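Local coordinates for protein pectate lyase (Cellvibrio cellulosa, PDB 1GXM) that cleaves polygalacturonate (pectate) by anti-beta-elimination, the chain described being the catalytic module of a longer family 10 polysaccharide lyase, at residues V171-L179 against F225-I235; E236-N247 against I322-L332. One frame throughout, in Å; residues are numbered along the deposited sequence.

Both contacts rest on helix 233-246 of the catalytic module. Contact 1 sets the first turn of that helix, with the loop before it and the end of helix 219-226, against helix 161-181; contact 2 sets the remainder against the last helix, 318-329, and the chain terminus. The first is mainly buried and joined by hydrocarbon, with a single water between polar atoms. Contact 2 is partly buried and larger in area, and adds an ion pair within helix 233-246, a weak direct hydrogen bond and two bridging waters. They touch one another where Q231 OE1 meets Y331 OH, a probable hydrogen bond, and where L226 packs on V239.

Contact 1 of 2, residues V171-L179 against F225-I235; sequences VTKGTDYIL and FLMTQPQTAEI
T175 lies between the ring of F225 and the methyl groups of L226 and I235, and its two branches divide the work. From CB, which points at the 225-235 segment, OG1 lies beside the backbone N (chi1 -63°) and CG2 is anti to it. T175 OG1 bonds V171 O at 2.9 Å, from above the carbonyl plane and from the face opposite to T175 N, which makes the helical bond to the same oxygen. T175 OG1 also sits at the edge of the F225 ring, 3.4 Å from F225 CE2. T175 CG2 has an apolar setting, 3.8 Å from I235 CD1 and close to L226 CD2. Threonine suits the place because one branch satisfies itself on its own helix while the other packs as a methyl.

The F225 ring also receives V171 CG1 at its edge, in plane, 3.9 Å from CZ, while I178 CD1 approaches obliquely. I178 CG2 lies 3.9 Å from L226 CD1, the two side chains running in opposite directions, and L179 CD1 reaches I235 CG1 at 3.9 Å, with the E234 carboxylate bordering the outer end.

Q229 is polar yet buried. Its chain, bent at chi2 (-57°), brings OE1 to a water at 2.7 Å that donates to T175 OG1 as well, and its NE2 is held by T228 OG1 and by D145 of helix 136-148. No direct hydrogen bond joins the segments: mostly apolar packing joins helix 161-181 to the 225-235 connection, while T175 OG1 and the Q229 amide find partners in their own segments, D145 and one bridging water.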
loop_
_atom_site.group_PDB
_atom_site.type_symbol
_atom_site.label_atom_id
_atom_site.label_comp_id
_atom_site.label_asym_id
_atom_site.label_seq_id
_atom_site.Cartn_x
_atom_site.Cartn_y
_atom_site.Cartn_z
ATOM N N VAL A 171 -9.985 3.328 -10.277
ATOM C CA VAL A 171 -10.074 2.230 -9.310
ATOM C C VAL A 171 -10.270 0.907 -10.020
ATOM O O VAL A 171 -9.642 -0.084 -9.674
ATOM C CB VAL A 171 -11.174 2.484 -8.281
ATOM C CG1 VAL A 171 -11.425 1.272 -7.406
ATOM C CG2 VAL A 171 -10.800 3.652 -7.417
ATOM N N THR A 172 -11.121 0.899 -11.030
ATOM C CA THR A 172 -11.362 -0.292 -11.819
ATOM C C THR A 172 -10.106 -0.754 -12.517
ATOM O O THR A 172 -9.793 -1.935 -12.531
ATOM C CB THR A 172 -12.455 -0.016 -12.838
ATOM O OG1 THR A 172 -13.631 0.373 -12.124
ATOM C CG2 THR A 172 -12.823 -1.260 -13.560
ATOM N N LYS A 173 -9.391 0.184 -13.116
ATOM C CA LYS A 173 -8.133 -0.142 -13.770
ATOM C C LYS A 173 -7.122 -0.671 -12.760
ATOM O O LYS A 173 -6.405 -1.588 -13.052
ATOM C CB LYS A 173 -7.559 1.076 -14.482
ATOM C CG LYS A 173 -8.314 1.449 -15.742
ATOM C CD LYS A 173 -7.928 2.831 -16.261
ATOM C CE LYS A 173 -6.493 2.937 -16.663
ATOM N NZ LYS A 173 -6.231 4.283 -17.234
ATOM N N GLY A 174 -7.059 -0.052 -11.591
ATOM C CA GLY A 174 -6.135 -0.494 -10.558
ATOM C C GLY A 174 -6.458 -1.888 -10.086
ATOM O O GLY A 174 -5.575 -2.725 -9.845
ATOM N N THR A 175 -7.751 -2.155 -9.961
ATOM C CA THR A 175 -8.190 -3.480 -9.573
ATOM C C THR A 175 -7.816 -4.502 -10.621
ATOM O O THR A 175 -7.348 -5.586 -10.306
ATOM C CB THR A 175 -9.700 -3.477 -9.349
ATOM O OG1 THR A 175 -10.020 -2.597 -8.273
ATOM C CG2 THR A 175 -10.172 -4.832 -8.883
ATOM N N ASP A 176 -8.066 -4.170 -11.881
ATOM C CA ASP A 176 -7.698 -5.022 -12.984
ATOM C C ASP A 176 -6.205 -5.330 -12.922
ATOM O O ASP A 176 -5.792 -6.470 -13.101
ATOM C CB ASP A 176 -8.087 -4.352 -14.299
ATOM C CG ASP A 176 -7.896 -5.248 -15.474
ATOM O OD1 ASP A 176 -8.694 -6.196 -15.630
ATOM O OD2 ASP A 176 -6.957 -5.080 -16.272
ATOM N N TYR A 177 -5.391 -4.286 -12.717
ATOM C CA TYR A 177 -3.955 -4.482 -12.586
ATOM C C TYR A 177 -3.608 -5.504 -11.496
ATOM O O TYR A 177 -2.827 -6.425 -11.691
ATOM C CB TYR A 177 -3.230 -3.143 -12.313
ATOM C CG TYR A 177 -1.762 -3.374 -12.282
ATOM C CD1 TYR A 177 -1.127 -3.768 -11.108
ATOM C CD2 TYR A 177 -1.013 -3.308 -13.439
ATOM C CE1 TYR A 177 0.173 -4.075 -11.099
ATOM C CE2 TYR A 177 0.304 -3.611 -13.439
ATOM C CZ TYR A 177 0.909 -3.999 -12.250
ATOM O OH TYR A 177 2.235 -4.350 -12.236
ATOM N N ILE A 178 -4.177 -5.286 -10.327
ATOM C CA ILE A 178 -3.914 -6.131 -9.177
ATOM C C ILE A 178 -4.271 -7.584 -9.472
ATOM O O ILE A 178 -3.520 -8.488 -9.179
ATOM C CB ILE A 178 -4.658 -5.591 -7.955
ATOM C CG1 ILE A 178 -3.948 -4.326 -7.456
ATOM C CG2 ILE A 178 -4.746 -6.631 -6.862
ATOM C CD1 ILE A 178 -4.753 -3.546 -6.505
ATOM N N LEU A 179 -5.402 -7.788 -10.117
ATOM C CA LEU A 179 -5.835 -9.135 -10.435
ATOM C C LEU A 179 -4.895 -9.797 -11.440
ATOM O O LEU A 179 -4.569 -10.969 -11.296
ATOM C CB LEU A 179 -7.252 -9.124 -10.978
ATOM C CG LEU A 179 -8.332 -8.727 -9.989
ATOM C CD1 LEU A 179 -9.663 -8.548 -10.709
ATOM C CD2 LEU A 179 -8.452 -9.715 -8.832
ATOM N N PHE A 225 -7.439 -3.592 0.182
ATOM C CA PHE A 225 -8.047 -2.814 -0.889
ATOM C C PHE A 225 -9.055 -3.641 -1.685
ATOM O O PHE A 225 -10.159 -3.185 -1.956
ATOM C CB PHE A 225 -7.020 -2.241 -1.857
ATOM C CG PHE A 225 -7.659 -1.762 -3.102
ATOM C CD1 PHE A 225 -8.470 -0.646 -3.084
ATOM C CD2 PHE A 225 -7.567 -2.508 -4.255
ATOM C CE1 PHE A 225 -9.157 -0.270 -4.229
ATOM C CE2 PHE A 225 -8.254 -2.144 -5.377
ATOM C CZ PHE A 225 -9.030 -1.009 -5.364
ATOM N N LEU A 226 -8.679 -4.840 -2.085
ATOM C CA LEU A 226 -9.606 -5.679 -2.842
ATOM C C LEU A 226 -10.879 -5.932 -2.089
ATOM O O LEU A 226 -11.942 -6.007 -2.698
ATOM C CB LEU A 226 -8.972 -6.993 -3.255
ATOM C CG LEU A 226 -7.923 -6.901 -4.349
ATOM C CD1 LEU A 226 -7.334 -8.304 -4.524
ATOM C CD2 LEU A 226 -8.455 -6.369 -5.666
ATOM N N MET A 227 -10.786 -6.039 -0.775
ATOM C CA MET A 227 -11.924 -6.286 0.067
ATOM C C MET A 227 -12.851 -5.070 0.194
ATOM O O MET A 227 -13.950 -5.222 0.717
ATOM C CB MET A 227 -11.463 -6.791 1.429
ATOM C CG MET A 227 -10.932 -8.192 1.336
ATOM S SD MET A 227 -10.127 -8.785 2.803
ATOM C CE MET A 227 -11.471 -9.532 3.698
ATOM N N THR A 228 -12.430 -3.899 -0.280
ATOM C CA THR A 228 -13.319 -2.741 -0.335
ATOM C C THR A 228 -14.162 -2.762 -1.617
ATOM O O THR A 228 -15.106 -1.988 -1.738
ATOM C CB THR A 228 -12.570 -1.386 -0.297
ATOM O OG1 THR A 228 -11.855 -1.191 -1.533
ATOM C CG2 THR A 228 -11.544 -1.279 0.864
ATOM N N GLN A 229 -13.785 -3.587 -2.584
ATOM C CA GLN A 229 -14.416 -3.587 -3.899
ATOM C C GLN A 229 -15.624 -4.495 -3.952
ATOM O O GLN A 229 -15.766 -5.405 -3.134
ATOM C CB GLN A 229 -13.399 -4.008 -4.958
ATOM C CG GLN A 229 -12.261 -3.037 -5.069
ATOM C CD GLN A 229 -12.790 -1.642 -5.389
ATOM O OE1 GLN A 229 -13.282 -1.415 -6.489
ATOM N NE2 GLN A 229 -12.747 -0.737 -4.422
ATOM N N PRO A 230 -16.524 -4.230 -4.906
ATOM C CA PRO A 230 -17.582 -5.196 -5.174
ATOM C C PRO A 230 -16.958 -6.556 -5.394
ATOM O O PRO A 230 -16.050 -6.690 -6.213
ATOM C CB PRO A 230 -18.225 -4.664 -6.459
ATOM C CG PRO A 230 -17.958 -3.215 -6.465
ATOM C CD PRO A 230 -16.614 -3.071 -5.810
ATOM N N GLN A 231 -17.427 -7.528 -4.631
ATOM C CA GLN A 231 -16.847 -8.863 -4.639
ATOM C C GLN A 231 -17.390 -9.693 -5.799
ATOM O O GLN A 231 -18.202 -10.574 -5.624
ATOM C CB GLN A 231 -17.069 -9.561 -3.307
ATOM C CG GLN A 231 -16.393 -8.868 -2.140
ATOM C CD GLN A 231 -14.881 -8.889 -2.251
ATOM O OE1 GLN A 231 -14.265 -9.953 -2.160
ATOM N NE2 GLN A 231 -14.287 -7.722 -2.454
ATOM N N THR A 232 -16.876 -9.425 -6.975
ATOM C CA THR A 232 -17.193 -10.229 -8.136
ATOM C C THR A 232 -16.654 -11.635 -7.894
ATOM O O THR A 232 -15.828 -11.862 -6.996
ATOM C CB THR A 232 -16.539 -9.661 -9.408
ATOM O OG1 THR A 232 -15.116 -9.780 -9.321
ATOM C CG2 THR A 232 -16.780 -8.164 -9.588
ATOM N N ALA A 233 -17.076 -12.587 -8.708
ATOM C CA ALA A 233 -16.542 -13.943 -8.601
ATOM C C ALA A 233 -15.016 -13.944 -8.575
ATOM O O ALA A 233 -14.384 -14.604 -7.757
ATOM C CB ALA A 233 -17.034 -14.798 -9.749
ATOM N N GLU A 234 -14.434 -13.211 -9.505
ATOM C CA GLU A 234 -12.981 -13.186 -9.634
ATOM C C GLU A 234 -12.320 -12.520 -8.448
ATOM O O GLU A 234 -11.272 -12.974 -7.982
ATOM C CB GLU A 234 -12.521 -12.494 -10.916
ATOM C CG GLU A 234 -11.034 -12.735 -11.159
ATOM C CD GLU A 234 -10.455 -12.052 -12.390
ATOM O OE1 GLU A 234 -11.211 -11.386 -13.129
ATOM O OE2 GLU A 234 -9.233 -12.180 -12.596
ATOM N N ILE A 235 -12.900 -11.440 -7.957
ATOM C CA ILE A 235 -12.303 -10.728 -6.830
ATOM C C ILE A 235 -12.392 -11.551 -5.575
ATOM O O ILE A 235 -11.413 -11.643 -4.842
ATOM C CB ILE A 235 -12.896 -9.323 -6.676
ATOM C CG1 ILE A 235 -12.403 -8.486 -7.878
ATOM C CG2 ILE A 235 -12.519 -8.730 -5.310
ATOM C CD1 ILE A 235 -13.072 -7.178 -8.030
HETATM O O HOH W 1 -13.216 -2.956 -8.669
#

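Contact 2 of 2, residues E236-N247 against I322-L332; sequences EQAVRAGVAWFN and IINFAQKVGYL. Unlike the reference sequence in segment 236-247: Q237 (reference Arg).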
loop_
_atom_site.group_PDB
_atom_site.type_symbol
_atom_site.label_atom_id
_atom_site.label_comp_id
_atom_site.label_asym_id
_atom_site.label_seq_id
_atom_site.Cartn_x
_atom_site.Cartn_y
_atom_site.Cartn_z
ATOM N N GLU A 236 -13.527 -12.202 -5.338
ATOM C CA GLU A 236 -13.648 -13.072 -4.193
ATOM C C GLU A 236 -12.606 -14.185 -4.261
ATOM O O GLU A 236 -11.952 -14.494 -3.274
ATOM C CB GLU A 236 -15.070 -13.643 -4.078
ATOM C CG GLU A 236 -15.157 -14.671 -2.964
ATOM C CD GLU A 236 -16.563 -15.127 -2.646
ATOM O OE1 GLU A 236 -17.477 -14.766 -3.392
ATOM O OE2 GLU A 236 -16.754 -15.864 -1.665
ATOM N N GLN A 237 -12.450 -14.784 -5.427
ATOM C CA GLN A 237 -11.451 -15.814 -5.611
ATOM C C GLN A 237 -10.039 -15.282 -5.313
ATOM O O GLN A 237 -9.250 -15.939 -4.645
ATOM C CB GLN A 237 -11.481 -16.326 -7.047
ATOM C CG GLN A 237 -10.357 -17.338 -7.288
ATOM C CD GLN A 237 -10.342 -17.892 -8.681
ATOM O OE1 GLN A 237 -10.789 -19.012 -8.897
ATOM N NE2 GLN A 237 -9.817 -17.130 -9.629
ATOM N N ALA A 238 -9.738 -14.102 -5.815
ATOM C CA ALA A 238 -8.419 -13.498 -5.609
ATOM C C ALA A 238 -8.155 -13.265 -4.135
ATOM O O ALA A 238 -7.072 -13.522 -3.633
ATOM C CB ALA A 238 -8.302 -12.173 -6.366
ATOM N N VAL A 239 -9.135 -12.714 -3.442
ATOM C CA VAL A 239 -8.985 -12.403 -2.047
ATOM C C VAL A 239 -8.865 -13.682 -1.250
ATOM O O VAL A 239 -8.009 -13.802 -0.404
ATOM C CB VAL A 239 -10.133 -11.557 -1.513
ATOM C CG1 VAL A 239 -10.017 -11.388 -0.001
ATOM C CG2 VAL A 239 -10.132 -10.211 -2.198
ATOM N N ARG A 240 -9.742 -14.630 -1.496
ATOM C CA ARG A 240 -9.681 -15.891 -0.768
ATOM C C ARG A 240 -8.348 -16.566 -0.997
ATOM O O ARG A 240 -7.777 -17.136 -0.069
ATOM C CB ARG A 240 -10.804 -16.825 -1.172
ATOM C CG ARG A 240 -12.126 -16.423 -0.622
ATOM C CD ARG A 240 -13.219 -17.377 -1.068
ATOM N NE ARG A 240 -14.514 -17.084 -0.481
ATOM C CZ ARG A 240 -14.902 -17.454 0.726
ATOM N NH1 ARG A 240 -14.085 -18.142 1.515
ATOM N NH2 ARG A 240 -16.117 -17.129 1.146
ATOM N N ALA A 241 -7.805 -16.491 -2.204
ATOM C CA ALA A 241 -6.516 -17.119 -2.467
ATOM C C ALA A 241 -5.413 -16.398 -1.711
ATOM O O ALA A 241 -4.529 -17.022 -1.151
ATOM C CB ALA A 241 -6.203 -17.103 -3.932
ATOM N N GLY A 242 -5.437 -15.079 -1.686
ATOM C CA GLY A 242 -4.405 -14.343 -0.969
ATOM C C GLY A 242 -4.461 -14.578 0.533
ATOM O O GLY A 242 -3.445 -14.736 1.213
ATOM N N VAL A 243 -5.663 -14.609 1.068
ATOM C CA VAL A 243 -5.842 -14.867 2.483
ATOM C C VAL A 243 -5.407 -16.295 2.811
ATOM O O VAL A 243 -4.755 -16.536 3.819
ATOM C CB VAL A 243 -7.299 -14.641 2.908
ATOM C CG1 VAL A 243 -7.563 -15.220 4.289
ATOM C CG2 VAL A 243 -7.632 -13.158 2.835
ATOM N N ALA A 244 -5.739 -17.240 1.944
ATOM C CA ALA A 244 -5.318 -18.622 2.133
ATOM C C ALA A 244 -3.794 -18.723 2.146
ATOM O O ALA A 244 -3.218 -19.493 2.883
ATOM C CB ALA A 244 -5.893 -19.506 1.078
ATOM N N TRP A 245 -3.140 -17.947 1.293
ATOM C CA TRP A 245 -1.690 -17.928 1.266
ATOM C C TRP A 245 -1.152 -17.443 2.595
ATOM O O TRP A 245 -0.257 -18.052 3.151
ATOM C CB TRP A 245 -1.193 -17.082 0.096
ATOM C CG TRP A 245 0.282 -16.986 -0.003
ATOM C CD1 TRP A 245 1.120 -17.835 -0.634
ATOM C CD2 TRP A 245 1.093 -15.973 0.581
ATOM N NE1 TRP A 245 2.418 -17.420 -0.480
ATOM C CE2 TRP A 245 2.426 -16.257 0.242
ATOM C CE3 TRP A 245 0.819 -14.827 1.330
ATOM C CZ2 TRP A 245 3.480 -15.458 0.634
ATOM C CZ3 TRP A 245 1.869 -14.034 1.720
ATOM C CH2 TRP A 245 3.176 -14.348 1.371
ATOM N N PHE A 246 -1.704 -16.370 3.119
ATOM C CA PHE A 246 -1.237 -15.841 4.392
ATOM C C PHE A 246 -1.460 -16.851 5.501
ATOM O O PHE A 246 -0.660 -16.970 6.426
ATOM C CB PHE A 246 -1.947 -14.546 4.739
ATOM C CG PHE A 246 -1.219 -13.334 4.270
ATOM C CD1 PHE A 246 -0.101 -12.908 4.951
ATOM C CD2 PHE A 246 -1.619 -12.639 3.143
ATOM C CE1 PHE A 246 0.603 -11.823 4.532
ATOM C CE2 PHE A 246 -0.925 -11.537 2.737
ATOM C CZ PHE A 246 0.190 -11.132 3.414
ATOM N N ASN A 247 -2.565 -17.578 5.393
ATOM C CA ASN A 247 -2.999 -18.511 6.423
ATOM C C ASN A 247 -2.492 -19.914 6.222
ATOM O O ASN A 247 -2.981 -20.831 6.874
ATOM C CB ASN A 247 -4.521 -18.516 6.509
ATOM C CG ASN A 247 -5.028 -19.155 7.757
ATOM O OD1 ASN A 247 -4.518 -18.909 8.829
ATOM N ND2 ASN A 247 -6.060 -19.969 7.615
ATOM N N ILE A 322 -4.950 -9.352 8.448
ATOM C CA ILE A 322 -5.788 -9.708 7.314
ATOM C C ILE A 322 -6.489 -11.026 7.530
ATOM O O ILE A 322 -7.605 -11.205 7.086
ATOM C CB ILE A 322 -5.000 -9.692 5.973
ATOM C CG1 ILE A 322 -5.961 -9.520 4.796
ATOM C CG2 ILE A 322 -4.106 -10.896 5.812
ATOM C CD1 ILE A 322 -6.620 -8.164 4.736
ATOM N N ILE A 323 -5.843 -11.949 8.226
ATOM C CA ILE A 323 -6.453 -13.250 8.512
ATOM C C ILE A 323 -7.638 -13.068 9.436
ATOM O O ILE A 323 -8.710 -13.626 9.198
ATOM C CB ILE A 323 -5.418 -14.205 9.126
ATOM C CG1 ILE A 323 -4.430 -14.610 8.036
ATOM C CG2 ILE A 323 -6.099 -15.412 9.773
ATOM C CD1 ILE A 323 -3.247 -15.347 8.568
ATOM N N ASN A 324 -7.473 -12.250 10.460
ATOM C CA ASN A 324 -8.553 -12.047 11.411
ATOM C C ASN A 324 -9.704 -11.316 10.756
ATOM O O ASN A 324 -10.862 -11.612 11.018
ATOM C CB ASN A 324 -8.074 -11.304 12.654
ATOM C CG ASN A 324 -7.198 -12.175 13.553
ATOM O OD1 ASN A 324 -6.481 -11.659 14.406
ATOM N ND2 ASN A 324 -7.218 -13.481 13.325
ATOM N N PHE A 325 -9.394 -10.365 9.885
ATOM C CA PHE A 325 -10.431 -9.639 9.157
ATOM C C PHE A 325 -11.139 -10.576 8.199
ATOM O O PHE A 325 -12.375 -10.581 8.141
ATOM C CB PHE A 325 -9.841 -8.454 8.403
ATOM C CG PHE A 325 -10.856 -7.654 7.651
ATOM C CD1 PHE A 325 -11.927 -7.090 8.308
ATOM C CD2 PHE A 325 -10.747 -7.478 6.294
ATOM C CE1 PHE A 325 -12.869 -6.362 7.613
ATOM C CE2 PHE A 325 -11.673 -6.738 5.610
ATOM C CZ PHE A 325 -12.737 -6.195 6.267
ATOM N N ALA A 326 -10.384 -11.388 7.469
ATOM C CA ALA A 326 -10.991 -12.378 6.591
ATOM C C ALA A 326 -11.912 -13.317 7.359
ATOM O O ALA A 326 -12.971 -13.667 6.880
ATOM C CB ALA A 326 -9.948 -13.162 5.881
ATOM N N GLN A 327 -11.502 -13.719 8.553
ATOM C CA GLN A 327 -12.313 -14.615 9.376
ATOM C C GLN A 327 -13.638 -13.927 9.704
ATOM O O GLN A 327 -14.703 -14.531 9.611
ATOM C CB GLN A 327 -11.568 -14.990 10.659
ATOM C CG GLN A 327 -12.242 -16.113 11.464
ATOM C CD GLN A 327 -13.347 -15.639 12.405
ATOM O OE1 GLN A 327 -13.610 -14.432 12.540
ATOM N NE2 GLN A 327 -13.998 -16.594 13.067
ATOM N N LYS A 328 -13.553 -12.665 10.101
ATOM C CA LYS A 328 -14.710 -11.853 10.472
ATOM C C LYS A 328 -15.745 -11.834 9.336
ATOM O O LYS A 328 -16.953 -11.948 9.578
ATOM C CB LYS A 328 -14.239 -10.430 10.809
ATOM C CG LYS A 328 -15.269 -9.421 11.377
ATOM C CD LYS A 328 -14.781 -7.976 11.070
ATOM C CE LYS A 328 -14.877 -6.987 12.218
ATOM N NZ LYS A 328 -15.974 -5.992 12.025
ATOM N N VAL A 329 -15.282 -11.699 8.094
ATOM C CA VAL A 329 -16.186 -11.571 6.943
ATOM C C VAL A 329 -16.486 -12.895 6.235
ATOM O O VAL A 329 -17.187 -12.903 5.218
ATOM C CB VAL A 329 -15.673 -10.545 5.904
ATOM C CG1 VAL A 329 -15.417 -9.211 6.547
ATOM C CG2 VAL A 329 -14.421 -11.053 5.185
ATOM N N GLY A 330 -15.962 -14.004 6.747
ATOM C CA GLY A 330 -16.254 -15.331 6.207
ATOM C C GLY A 330 -15.382 -15.786 5.040
ATOM O O GLY A 330 -15.741 -16.693 4.291
ATOM N N TYR A 331 -14.223 -15.157 4.882
ATOM C CA TYR A 331 -13.288 -15.473 3.799
ATOM C C TYR A 331 -12.143 -16.398 4.202
ATOM O O TYR A 331 -11.217 -16.634 3.413
ATOM C CB TYR A 331 -12.718 -14.176 3.228
ATOM C CG TYR A 331 -13.533 -13.573 2.107
ATOM C CD1 TYR A 331 -14.907 -13.797 1.978
ATOM C CD2 TYR A 331 -12.930 -12.762 1.187
ATOM C CE1 TYR A 331 -15.617 -13.226 0.931
ATOM C CE2 TYR A 331 -13.617 -12.188 0.175
ATOM C CZ TYR A 331 -14.960 -12.423 0.036
ATOM O OH TYR A 331 -15.607 -11.829 -1.010
ATOM N N LEU A 332 -12.215 -16.902 5.431
ATOM C CA LEU A 332 -11.252 -17.866 5.967
ATOM C C LEU A 332 -11.936 -19.210 6.229
ATOM O O LEU A 332 -13.122 -19.426 5.992
ATOM C CB LEU A 332 -10.665 -17.340 7.276
ATOM C CG LEU A 332 -9.233 -17.722 7.652
ATOM C CD1 LEU A 332 -8.272 -16.729 7.036
ATOM C CD2 LEU A 332 -9.064 -17.720 9.154
ATOM O OXT LEU A 332 -11.347 -20.178 6.705
HETATM O O HOH W 2 -9.399 -18.044 2.061
HETATM O O HOH W 3 -15.063 -19.535 4.092
#
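R240 and Y331 meet where helix 233-246 packs against the closing helix 318-329, in a helical part of the pectic acid lyase module, probably related to other six-hairpin folds. The axes of 236-246 and 322-329 cross at -131°, and the second helix ends in a Schellman motif at G330. With phi 86°, that turn suits glycine and brings Y331 and the C-terminal L332 back over the first helix.

The apolar packing centres on V243: CG1 lies 3.5 Å from A326 CB, where a small residue permits close approach, and also borders L332. F246 takes I322 CG2 over one ring face, W245 lying over the other. I323 CD1 fits beside F246 and N247, and V239 CG1 meets the Y331 ring edge, in plane, 3.4 Å from CD2.

R240 extends across one face of the Y331 ring. Within its own helix R240 NE and NH2 both donate to E236 OE2, NE at 2.8 Å on the anti lone pair; this side-on grip fixes the guanidinium's rotation, its plane tilted 34° from the ring. E236 OE1 pairs with R12. R240 NH2 also bonds G330 O weakly.

Two waters bridge the segments: one links R240 O to Y331 O, the other accepts from R240 NH1 and donates to G330 O and, at 2.7 Å, to L332 O.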